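Local coordinates for G-protein alpha subunit Galpha7 (Naegleria fowleri, PDB 6NE6) that probably binds and hydrolyses GTP, acting as the switching alpha subunit of a heterotrimeric G protein in cellular signalling, at residues Leu173-Ile178 / Ser320-Ala325; Arg55-Leu60 / Gln104-Leu109; Arg262-Asp265 / Glu269-Gly272; Val153-Ile158 / Thr304-Ala309. All blocks are in the same frame, centred on the assembly; numbering follows the deposited sequence.

Overall arrangement
Following the chain from the N terminus, contact 2 closes first, bringing 104-109 back onto the long helix 39-66 and joining two helices of the helical domain. Contact 4 then opens at 153-158, where the chain leaves that domain, and contact 1 opens soon after at 173-178 in the sheet of the Ras-like domain. Contact 3, a short turn-back within the loop between helices 250-258 and 277-291, closes locally while both are still open. Contact 4 closes at 304-309, tying the end of the helical domain to the Ras-like domain, and contact 1 at 320-325, so the two cross. Contact 4 uses the turn into helix 308-326, contact 1 its later part; their centres lie about 22 Å apart.

Contact 1: Leu173-Ile178 / Ser320-Ala325; sequences LPFCMI and SDILSA
Leu173 and Phe175 project from one face of strand 173-180 onto Leu323 and Ile322 of helix 308-326, the C-terminal helix that packs on the mixed sheet of the Ras-like GTPase fold. The short segments run obliquely, at 123° between their directions, and their axes come no closer than 11.5 Å. Large apolar side chains suit this gap. Lying two apart in the strand, Leu173 and Phe175 leave a notch between them, and the CD2 methyl of Leu323 is the bump that fills it. On one side CD2 meets Leu173 CD1 at 3.6 Å, methyl against methyl. The far end of the Phe175 ring, in turn, wedges between two neighbours on the helix. Its rim faces Leu323 CG, which lies in the ring plane, while Ile322 places its CG2 branch near that plane at the CE1 corner. CG2 can reach there because it stands anti to the backbone N, with CG1 at chi1 -72°. The rings of Phe175 and of Phe168 on strand 163-170 meet almost parallel. The fit ends at the para carbon: Phe175 CZ is 3.6 Å from Leu323 CD2 and 3.8 Å from Leu323 CG.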
loop_
_atom_site.group_PDB
_atom_site.type_symbol
_atom_site.label_atom_id
_atom_site.label_comp_id
_atom_site.label_asym_id
_atom_site.label_seq_id
_atom_site.Cartn_x
_atom_site.Cartn_y
_atom_site.Cartn_z
ATOM N N LEU A 173 7.422 27.927 1.724
ATOM C CA LEU A 173 8.500 27.397 0.899
ATOM C C LEU A 173 7.989 26.264 0.018
ATOM O O LEU A 173 7.108 25.491 0.433
ATOM C CB LEU A 173 9.672 26.899 1.754
ATOM C CG LEU A 173 10.355 28.049 2.498
ATOM C CD1 LEU A 173 11.240 27.527 3.610
ATOM C CD2 LEU A 173 11.142 28.878 1.501
ATOM N N PRO A 174 8.515 26.149 -1.202
ATOM C CA PRO A 174 7.996 25.147 -2.137
ATOM C C PRO A 174 8.605 23.773 -1.934
ATOM O O PRO A 174 9.819 23.621 -1.747
ATOM C CB PRO A 174 8.380 25.713 -3.508
ATOM C CG PRO A 174 9.625 26.515 -3.242
ATOM C CD PRO A 174 9.422 27.109 -1.860
ATOM N N PHE A 175 7.732 22.777 -2.017
ATOM C CA PHE A 175 8.057 21.366 -1.887
ATOM C C PHE A 175 7.373 20.591 -2.998
ATOM O O PHE A 175 6.452 21.074 -3.655
ATOM C CB PHE A 175 7.560 20.781 -0.558
ATOM C CG PHE A 175 8.305 21.231 0.651
ATOM C CD1 PHE A 175 9.232 20.385 1.248
ATOM C CD2 PHE A 175 8.033 22.461 1.240
ATOM C CE1 PHE A 175 9.909 20.774 2.404
ATOM C CE2 PHE A 175 8.709 22.855 2.387
ATOM C CZ PHE A 175 9.643 22.012 2.963
ATOM N N CYS A 176 7.781 19.339 -3.161
ATOM C CA CYS A 176 6.930 18.431 -3.904
ATOM C C CYS A 176 7.233 17.013 -3.472
ATOM O O CYS A 176 8.318 16.693 -2.990
ATOM C CB CYS A 176 7.100 18.570 -5.411
ATOM S SG CYS A 176 8.513 17.687 -6.003
ATOM N N MET A 177 6.203 16.183 -3.576
ATOM C CA MET A 177 6.358 14.761 -3.330
ATOM C C MET A 177 6.350 14.018 -4.659
ATOM O O MET A 177 5.562 14.330 -5.560
ATOM C CB MET A 177 5.259 14.231 -2.414
ATOM C CG MET A 177 5.345 12.731 -2.202
ATOM S SD MET A 177 4.155 12.199 -0.963
ATOM C CE MET A 177 4.820 12.996 0.486
ATOM N N ILE A 178 7.267 13.054 -4.786
ATOM C CA ILE A 178 7.488 12.307 -6.024
ATOM C C ILE A 178 7.154 10.838 -5.812
ATOM O O ILE A 178 7.601 10.231 -4.835
ATOM C CB ILE A 178 8.951 12.425 -6.493
ATOM C CG1 ILE A 178 9.361 13.889 -6.625
ATOM C CG2 ILE A 178 9.175 11.624 -7.784
ATOM C CD1 ILE A 178 10.872 14.057 -6.665
ATOM N N SER A 320 8.586 19.942 8.562
ATOM C CA SER A 320 9.185 20.860 9.521
ATOM C C SER A 320 10.617 20.463 9.822
ATOM O O SER A 320 11.506 21.319 9.902
ATOM C CB SER A 320 8.370 20.896 10.815
ATOM O OG SER A 320 7.096 21.462 10.588
ATOM N N ASP A 321 10.867 19.164 9.969
ATOM C CA ASP A 321 12.225 18.734 10.263
ATOM C C ASP A 321 13.148 18.964 9.076
ATOM O O ASP A 321 14.314 19.340 9.258
ATOM C CB ASP A 321 12.240 17.268 10.669
ATOM C CG ASP A 321 13.605 16.834 11.125
ATOM O OD1 ASP A 321 14.082 17.369 12.145
ATOM O OD2 ASP A 321 14.217 15.993 10.446
ATOM N N ILE A 322 12.653 18.742 7.854
ATOM C CA ILE A 322 13.455 19.040 6.670
ATOM C C ILE A 322 13.878 20.502 6.683
ATOM O O ILE A 322 15.045 20.835 6.438
ATOM C CB ILE A 322 12.682 18.705 5.386
ATOM C CG1 ILE A 322 12.586 17.199 5.202
ATOM C CG2 ILE A 322 13.375 19.329 4.186
ATOM C CD1 ILE A 322 11.597 16.796 4.109
ATOM N N LEU A 323 12.935 21.391 6.975
ATOM C CA LEU A 323 13.254 22.814 7.007
ATOM C C LEU A 323 14.259 23.125 8.103
ATOM O O LEU A 323 15.142 23.973 7.922
ATOM C CB LEU A 323 11.985 23.642 7.195
ATOM C CG LEU A 323 11.056 23.741 5.981
ATOM C CD1 LEU A 323 9.917 24.693 6.261
ATOM C CD2 LEU A 323 11.856 24.192 4.757
ATOM N N SER A 324 14.153 22.439 9.242
ATOM C CA SER A 324 15.061 22.735 10.347
ATOM C C SER A 324 16.493 22.330 10.020
ATOM O O SER A 324 17.437 22.950 10.516
ATOM C CB SER A 324 14.583 22.052 11.633
ATOM O OG SER A 324 14.907 20.675 11.644
ATOM N N ALA A 325 16.674 21.316 9.173
ATOM C CA ALA A 325 17.994 20.864 8.749
ATOM C C ALA A 325 18.569 21.674 7.592
ATOM O O ALA A 325 19.761 21.537 7.302
ATOM C CB ALA A 325 17.935 19.388 8.349
#

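Contact 2: Arg55-Leu60 / Gln104-Leu109; sequences RNMMVL and QDIAEL
Met57 and Ile106 mark the closest backbone approach of two helical segments, 55-60 on helix 39-66 and 104-109 at the end of helix 100-109, with their CA atoms 7.1 Å apart. Both segments keep regular helical bonding, such as Leu60 N to Asn56 O and Leu109 N to Asp105 O, and they run in broadly the same direction. No hydrogen bond passes between them; the side chain of Met57 makes every contact from 55-60 to 104-109.

The CB of Met57 is directed at the other helix. Its CG stands anti to the backbone N, chi1 -172°, and the chain then bends at chi2 (51°) and again at chi3 (78°). The folded thioether therefore lies across Leu109 and presents its methyl to Ile106. The CE methyl lies 3.6 Å from the backbone O of Ile106 and 3.9 Å from the CG2 branch of the same residue. On the Leu109 side, CE is 4.0 Å from CB, while SD sits 4.1 Å from both CB and CD1 of Leu109. An unbranched, flexible methionine suits this place, since it can curl into the groove between Ile106 and Leu109, one turn apart on their helix. Ile106 CG2 and Leu109 CB and CD1 form apolar walls, and the carbonyl O of Ile106 also lines the groove.

Met57, Ile106 and Leu109 are all buried: Ile115 of helix 113-120 touches Met57, Phe135 of helix 131-136 touches Ile106, and Ile83 of helix 74-89 touches Leu109. Such packing of shorter helices around one long helix is the hallmark of the all-helical domain of G-protein alpha subunits.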
loop_
_atom_site.group_PDB
_atom_site.type_symbol
_atom_site.label_atom_id
_atom_site.label_comp_id
_atom_site.label_asym_id
_atom_site.label_seq_id
_atom_site.Cartn_x
_atom_site.Cartn_y
_atom_site.Cartn_z
ATOM N N ARG A 55 -10.024 -10.687 -8.642
ATOM C CA ARG A 55 -8.819 -11.407 -8.246
ATOM C C ARG A 55 -8.865 -11.793 -6.775
ATOM O O ARG A 55 -8.482 -12.912 -6.406
ATOM C CB ARG A 55 -7.575 -10.561 -8.533
ATOM C CG ARG A 55 -6.311 -11.126 -7.882
ATOM C CD ARG A 55 -5.410 -11.831 -8.879
ATOM N NE ARG A 55 -4.903 -10.914 -9.896
ATOM C CZ ARG A 55 -3.856 -10.110 -9.730
ATOM N NH1 ARG A 55 -3.197 -10.100 -8.576
ATOM N NH2 ARG A 55 -3.470 -9.311 -10.716
ATOM N N ASN A 56 -9.312 -10.877 -5.914
ATOM C CA ASN A 56 -9.386 -11.190 -4.491
ATOM C C ASN A 56 -10.306 -12.378 -4.242
ATOM O O ASN A 56 -9.976 -13.264 -3.451
ATOM C CB ASN A 56 -9.888 -9.981 -3.711
ATOM C CG ASN A 56 -8.865 -8.904 -3.594
ATOM O OD1 ASN A 56 -7.668 -9.179 -3.492
ATOM N ND2 ASN A 56 -9.329 -7.658 -3.549
ATOM N N MET A 57 -11.469 -12.407 -4.906
ATOM C CA MET A 57 -12.366 -13.549 -4.722
ATOM C C MET A 57 -11.741 -14.827 -5.264
ATOM O O MET A 57 -11.897 -15.891 -4.668
ATOM C CB MET A 57 -13.724 -13.298 -5.379
ATOM C CG MET A 57 -14.763 -14.387 -5.041
ATOM S SD MET A 57 -14.941 -14.747 -3.265
ATOM C CE MET A 57 -15.941 -13.366 -2.706
ATOM N N MET A 58 -11.000 -14.736 -6.378
ATOM C CA MET A 58 -10.318 -15.910 -6.913
ATOM C C MET A 58 -9.323 -16.469 -5.909
ATOM O O MET A 58 -9.239 -17.691 -5.715
ATOM C CB MET A 58 -9.601 -15.551 -8.211
ATOM C CG MET A 58 -8.691 -16.633 -8.719
ATOM S SD MET A 58 -9.647 -18.085 -9.152
ATOM C CE MET A 58 -8.535 -18.857 -10.326
ATOM N N VAL A 59 -8.549 -15.585 -5.277
ATOM C CA VAL A 59 -7.567 -16.015 -4.286
ATOM C C VAL A 59 -8.262 -16.706 -3.126
ATOM O O VAL A 59 -7.803 -17.747 -2.641
ATOM C CB VAL A 59 -6.728 -14.819 -3.806
ATOM C CG1 VAL A 59 -5.824 -15.242 -2.630
ATOM C CG2 VAL A 59 -5.872 -14.293 -4.956
ATOM N N LEU A 60 -9.390 -16.148 -2.675
ATOM C CA LEU A 60 -10.147 -16.785 -1.599
ATOM C C LEU A 60 -10.662 -18.158 -2.016
ATOM O O LEU A 60 -10.617 -19.106 -1.225
ATOM C CB LEU A 60 -11.297 -15.874 -1.159
ATOM C CG LEU A 60 -10.805 -14.657 -0.360
ATOM C CD1 LEU A 60 -11.858 -13.586 -0.228
ATOM C CD2 LEU A 60 -10.335 -15.109 1.029
ATOM N N GLN A 104 -23.321 -9.681 -8.401
ATOM C CA GLN A 104 -24.207 -10.420 -7.507
ATOM C C GLN A 104 -23.587 -11.754 -7.106
ATOM O O GLN A 104 -23.700 -12.170 -5.947
ATOM C CB GLN A 104 -25.570 -10.621 -8.170
ATOM C CG GLN A 104 -26.351 -9.315 -8.429
ATOM C CD GLN A 104 -27.648 -9.545 -9.190
ATOM O OE1 GLN A 104 -28.621 -10.055 -8.634
ATOM N NE2 GLN A 104 -27.668 -9.167 -10.475
ATOM N N ASP A 105 -22.896 -12.421 -8.043
ATOM C CA ASP A 105 -22.247 -13.689 -7.718
ATOM C C ASP A 105 -21.134 -13.502 -6.690
ATOM O O ASP A 105 -21.000 -14.298 -5.759
ATOM C CB ASP A 105 -21.687 -14.349 -8.982
ATOM C CG ASP A 105 -22.765 -14.968 -9.867
ATOM O OD1 ASP A 105 -23.867 -15.303 -9.373
ATOM O OD2 ASP A 105 -22.490 -15.130 -11.077
ATOM N N ILE A 106 -20.320 -12.459 -6.845
ATOM C CA ILE A 106 -19.238 -12.250 -5.890
ATOM C C ILE A 106 -19.804 -11.905 -4.519
ATOM O O ILE A 106 -19.318 -12.398 -3.497
ATOM C CB ILE A 106 -18.271 -11.173 -6.407
ATOM C CG1 ILE A 106 -17.546 -11.685 -7.661
ATOM C CG2 ILE A 106 -17.274 -10.774 -5.307
ATOM C CD1 ILE A 106 -16.764 -10.608 -8.426
ATOM N N ALA A 107 -20.843 -11.058 -4.474
ATOM C CA ALA A 107 -21.470 -10.724 -3.195
ATOM C C ALA A 107 -22.066 -11.956 -2.525
ATOM O O ALA A 107 -22.004 -12.098 -1.295
ATOM C CB ALA A 107 -22.545 -9.658 -3.393
ATOM N N GLU A 108 -22.659 -12.856 -3.313
ATOM C CA GLU A 108 -23.186 -14.076 -2.718
ATOM C C GLU A 108 -22.053 -14.951 -2.184
ATOM O O GLU A 108 -22.150 -15.499 -1.075
ATOM C CB GLU A 108 -24.054 -14.821 -3.739
ATOM C CG GLU A 108 -24.925 -15.918 -3.162
ATOM C CD GLU A 108 -25.959 -15.429 -2.142
ATOM O OE1 GLU A 108 -26.530 -14.314 -2.295
ATOM O OE2 GLU A 108 -26.203 -16.169 -1.174
ATOM N N LEU A 109 -20.960 -15.087 -2.943
ATOM C CA LEU A 109 -19.832 -15.883 -2.456
ATOM C C LEU A 109 -19.172 -15.265 -1.229
ATOM O O LEU A 109 -18.573 -15.981 -0.419
ATOM C CB LEU A 109 -18.786 -16.066 -3.554
ATOM C CG LEU A 109 -18.779 -17.358 -4.360
ATOM C CD1 LEU A 109 -17.443 -17.472 -5.091
ATOM C CD2 LEU A 109 -19.014 -18.585 -3.489
#

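Contact 3: Arg262-Asp265 / Glu269-Gly272; sequences RLAD and EYKG
Leu263 laid on the face of Tyr270 makes this a CH-pi contact within one loop, the connection between helices 250-258 and 277-291 of the Ras-like domain. The chain turns back on itself over a few residues, bringing the CA atoms of Ala264 and Tyr270 to 5.4 Å. The CD2 methyl of Leu263 lies 4.0 Å from the Tyr270 ring centroid, 20° off the ring normal and displaced toward the CG and CD1 rim. Tyr270 has its CG anti to the backbone N, chi1 175°, which swings the ring toward Leu263, and the two side chains cross at about a right angle. Across the other face, the backbone N of Gly272 sits 3.4 Å above the ring plane, over its centre. Ala264 is small enough to tuck alongside, its CB 3.9 Å from Tyr270 O. Within 262-265, Arg262 NH1 and Asp265 OD1 form a salt bridge of 2.9 Å, and Arg262 NE has a second partner in Glu274. Phe283 of helix 277-291 meets the Tyr270 ring edge-to-face, joining the loop to that helix. The chemistry implies a ring covered on one face by a methyl and on the other by a backbone amide nitrogen, with its polar end satisfied by the hydrogen bond from Tyr270 OH to Pro273 O.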
loop_
_atom_site.group_PDB
_atom_site.type_symbol
_atom_site.label_atom_id
_atom_site.label_comp_id
_atom_site.label_asym_id
_atom_site.label_seq_id
_atom_site.Cartn_x
_atom_site.Cartn_y
_atom_site.Cartn_z
ATOM N N ARG A 262 0.453 -13.208 16.306
ATOM C CA ARG A 262 1.536 -13.013 17.268
ATOM C C ARG A 262 2.834 -12.655 16.559
ATOM O O ARG A 262 3.270 -13.371 15.655
ATOM C CB ARG A 262 1.745 -14.278 18.104
ATOM C CG ARG A 262 0.495 -14.767 18.827
ATOM C CD ARG A 262 0.770 -16.047 19.610
ATOM N NE ARG A 262 1.830 -15.867 20.595
ATOM C CZ ARG A 262 3.007 -16.490 20.563
ATOM N NH1 ARG A 262 3.284 -17.358 19.594
ATOM N NH2 ARG A 262 3.908 -16.251 21.508
ATOM N N LEU A 263 3.458 -11.556 16.981
ATOM C CA LEU A 263 4.728 -11.174 16.370
ATOM C C LEU A 263 5.772 -12.270 16.560
ATOM O O LEU A 263 6.577 -12.530 15.657
ATOM C CB LEU A 263 5.222 -9.860 16.966
ATOM C CG LEU A 263 6.502 -9.294 16.367
ATOM C CD1 LEU A 263 6.285 -9.022 14.874
ATOM C CD2 LEU A 263 6.889 -8.006 17.113
ATOM N N ALA A 264 5.751 -12.942 17.717
ATOM C CA ALA A 264 6.750 -13.956 18.040
ATOM C C ALA A 264 6.676 -15.178 17.134
ATOM O O ALA A 264 7.642 -15.953 17.087
ATOM C CB ALA A 264 6.608 -14.394 19.498
ATOM N N ASP A 265 5.556 -15.384 16.435
ATOM C CA ASP A 265 5.472 -16.473 15.471
ATOM C C ASP A 265 6.299 -16.202 14.223
ATOM O O ASP A 265 6.590 -17.143 13.477
ATOM C CB ASP A 265 4.013 -16.740 15.090
ATOM C CG ASP A 265 3.282 -17.566 16.135
ATOM O OD1 ASP A 265 3.955 -18.292 16.899
ATOM O OD2 ASP A 265 2.037 -17.504 16.196
ATOM N N GLU A 269 12.831 -13.677 18.587
ATOM C CA GLU A 269 13.500 -12.808 19.544
ATOM C C GLU A 269 12.552 -11.829 20.233
ATOM O O GLU A 269 12.949 -11.213 21.227
ATOM C CB GLU A 269 14.627 -12.030 18.853
ATOM N N TYR A 270 11.325 -11.657 19.737
ATOM C CA TYR A 270 10.374 -10.786 20.422
ATOM C C TYR A 270 9.893 -11.448 21.706
ATOM O O TYR A 270 9.236 -12.495 21.669
ATOM C CB TYR A 270 9.180 -10.446 19.533
ATOM C CG TYR A 270 8.150 -9.642 20.287
ATOM C CD1 TYR A 270 8.420 -8.335 20.687
ATOM C CD2 TYR A 270 6.931 -10.197 20.638
ATOM C CE1 TYR A 270 7.496 -7.594 21.387
ATOM C CE2 TYR A 270 5.984 -9.460 21.345
ATOM C CZ TYR A 270 6.274 -8.161 21.713
ATOM O OH TYR A 270 5.353 -7.431 22.428
ATOM N N LYS A 271 10.211 -10.824 22.839
ATOM C CA LYS A 271 9.874 -11.345 24.156
ATOM C C LYS A 271 8.874 -10.462 24.889
ATOM O O LYS A 271 8.652 -10.654 26.089
ATOM C CB LYS A 271 11.142 -11.509 24.998
ATOM C CG LYS A 271 12.145 -12.506 24.428
ATOM C CD LYS A 271 11.497 -13.867 24.253
ATOM C CE LYS A 271 12.530 -14.959 24.021
ATOM N NZ LYS A 271 11.910 -16.315 24.084
ATOM N N GLY A 272 8.270 -9.499 24.201
ATOM C CA GLY A 272 7.315 -8.612 24.819
ATOM C C GLY A 272 5.980 -9.282 25.056
ATOM O O GLY A 272 5.760 -10.457 24.731
#

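Contact 4: Val153-Ile158 / Thr304-Ala309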
loop_
_atom_site.group_PDB
_atom_site.type_symbol
_atom_site.label_atom_id
_atom_site.label_comp_id
_atom_site.label_asym_id
_atom_site.label_seq_id
_atom_site.Cartn_x
_atom_site.Cartn_y
_atom_site.Cartn_z
ATOM N N VAL A 153 -10.575 4.899 -4.983
ATOM C CA VAL A 153 -9.332 5.088 -5.728
ATOM C C VAL A 153 -8.127 5.022 -4.791
ATOM O O VAL A 153 -7.107 4.399 -5.109
ATOM C CB VAL A 153 -9.365 6.414 -6.508
ATOM C CG1 VAL A 153 -7.990 6.680 -7.165
ATOM C CG2 VAL A 153 -10.470 6.398 -7.572
ATOM N N VAL A 154 -8.225 5.666 -3.633
ATOM C CA VAL A 154 -7.143 5.641 -2.649
ATOM C C VAL A 154 -6.812 4.207 -2.260
ATOM O O VAL A 154 -5.646 3.852 -2.073
ATOM C CB VAL A 154 -7.535 6.482 -1.423
ATOM C CG1 VAL A 154 -6.524 6.324 -0.277
ATOM C CG2 VAL A 154 -7.671 7.955 -1.811
ATOM N N ARG A 155 -7.828 3.359 -2.158
ATOM C CA ARG A 155 -7.622 1.983 -1.722
ATOM C C ARG A 155 -7.185 1.039 -2.839
ATOM O O ARG A 155 -6.842 -0.111 -2.549
ATOM C CB ARG A 155 -8.905 1.463 -1.078
ATOM C CG ARG A 155 -9.160 2.053 0.293
ATOM C CD ARG A 155 -10.303 1.343 0.953
ATOM N NE ARG A 155 -10.627 1.867 2.275
ATOM C CZ ARG A 155 -10.250 1.305 3.419
ATOM N NH1 ARG A 155 -9.520 0.196 3.414
ATOM N NH2 ARG A 155 -10.621 1.843 4.570
ATOM N N ALA A 156 -7.186 1.481 -4.091
ATOM C CA ALA A 156 -6.830 0.626 -5.215
ATOM C C ALA A 156 -5.327 0.686 -5.449
ATOM O O ALA A 156 -4.788 1.752 -5.762
ATOM C CB ALA A 156 -7.567 1.063 -6.475
ATOM N N ARG A 157 -4.662 -0.460 -5.341
ATOM C CA ARG A 157 -3.203 -0.522 -5.468
ATOM C C ARG A 157 -2.856 -0.613 -6.950
ATOM O O ARG A 157 -2.788 -1.693 -7.528
ATOM C CB ARG A 157 -2.654 -1.707 -4.681
ATOM C CG ARG A 157 -1.126 -1.708 -4.494
ATOM C CD ARG A 157 -0.673 -2.867 -3.630
ATOM N NE ARG A 157 -0.968 -4.156 -4.248
ATOM C CZ ARG A 157 -0.154 -4.771 -5.095
ATOM N NH1 ARG A 157 1.015 -4.211 -5.407
ATOM N NH2 ARG A 157 -0.504 -5.936 -5.624
ATOM N N ILE A 158 -2.613 0.538 -7.573
ATOM C CA ILE A 158 -2.268 0.634 -8.990
ATOM C C ILE A 158 -0.798 1.018 -9.103
ATOM O O ILE A 158 -0.371 2.023 -8.522
ATOM C CB ILE A 158 -3.151 1.666 -9.714
ATOM C CG1 ILE A 158 -4.611 1.527 -9.280
ATOM C CG2 ILE A 158 -3.003 1.520 -11.221
ATOM C CD1 ILE A 158 -5.310 0.311 -9.826
ATOM N N THR A 304 -0.363 5.813 9.434
ATOM C CA THR A 304 -1.416 5.071 8.748
ATOM C C THR A 304 -1.835 5.946 7.578
ATOM O O THR A 304 -2.584 6.906 7.759
ATOM C CB THR A 304 -2.587 4.765 9.672
ATOM O OG1 THR A 304 -2.120 3.972 10.768
ATOM C CG2 THR A 304 -3.659 3.973 8.916
ATOM N N ALA A 305 -1.323 5.626 6.388
ATOM C CA ALA A 305 -1.573 6.467 5.224
ATOM C C ALA A 305 -3.056 6.553 4.888
ATOM O O ALA A 305 -3.508 7.568 4.351
ATOM C CB ALA A 305 -0.789 5.942 4.016
ATOM N N LEU A 306 -3.834 5.513 5.200
ATOM C CA LEU A 306 -5.267 5.563 4.929
ATOM C C LEU A 306 -5.992 6.534 5.852
ATOM O O LEU A 306 -7.136 6.908 5.570
ATOM C CB LEU A 306 -5.873 4.161 5.046
ATOM C CG LEU A 306 -5.462 3.171 3.956
ATOM C CD1 LEU A 306 -5.918 1.759 4.323
ATOM C CD2 LEU A 306 -6.093 3.581 2.621
ATOM N N ASP A 307 -5.350 6.958 6.939
ATOM C CA ASP A 307 -5.913 7.961 7.848
ATOM C C ASP A 307 -5.380 9.323 7.422
ATOM O O ASP A 307 -4.261 9.705 7.781
ATOM C CB ASP A 307 -5.537 7.639 9.294
ATOM C CG ASP A 307 -6.119 8.639 10.298
ATOM O OD1 ASP A 307 -6.465 9.772 9.917
ATOM O OD2 ASP A 307 -6.221 8.286 11.489
ATOM N N LYS A 308 -6.194 10.073 6.673
ATOM C CA LYS A 308 -5.678 11.297 6.065
ATOM C C LYS A 308 -5.225 12.296 7.125
ATOM O O LYS A 308 -4.189 12.949 6.963
ATOM C CB LYS A 308 -6.729 11.914 5.140
ATOM C CG LYS A 308 -6.292 13.237 4.520
ATOM C CD LYS A 308 -7.477 13.971 3.920
ATOM C CE LYS A 308 -7.831 13.418 2.559
ATOM N NZ LYS A 308 -8.710 12.218 2.629
ATOM N N ALA A 309 -5.967 12.403 8.238
ATOM C CA ALA A 309 -5.577 13.335 9.294
ATOM C C ALA A 309 -4.256 12.929 9.940
ATOM O O ALA A 309 -3.428 13.792 10.252
ATOM C CB ALA A 309 -6.677 13.438 10.351
#
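Leu306 packs its two methyls against Val154 and Arg155. In the apolar part, CD2 lies 4.0 Å from Val154 CG1 and 4.1 Å from Arg155 CG. Val154 of helix 150-154 offers a compact methyl bump, and the two side chains lie alongside one another, pointing opposite ways.

The second kind is a methyl over a flat cation. Leu306 CD1 lies over one face of the Arg155 guanidinium, 4.0 Å from NH1. The extended Arg155 chain crosses Leu306 at about a right angle, so CG meets CD2 while the guanidinium, farther out, is face-on to CD1. Leucine suits the place because its forked end serves both partners at once. A salt bridge from Arg155 NE to Glu151 holds the charged end.

Hydrogen bonds within 304-309 and at its helix start shape the turn. Thr304 to Asp307 form a type I turn, closed by Asp307 N to Thr304 O at 2.9 Å, and Asp307 is the N-cap of helix 308-326, its OD1 accepting from Asn310 N. This turn probably corresponds to the TCAT loop, close to but not touching the probable P-loop; at 153-158 the chain, as in relatives, returns from the helical domain toward the first switch region.

With no hydrogen bond across the segments, nothing directional fixes this contact; it could part at little cost if the domains separate, as they do in relatives during nucleotide exchange.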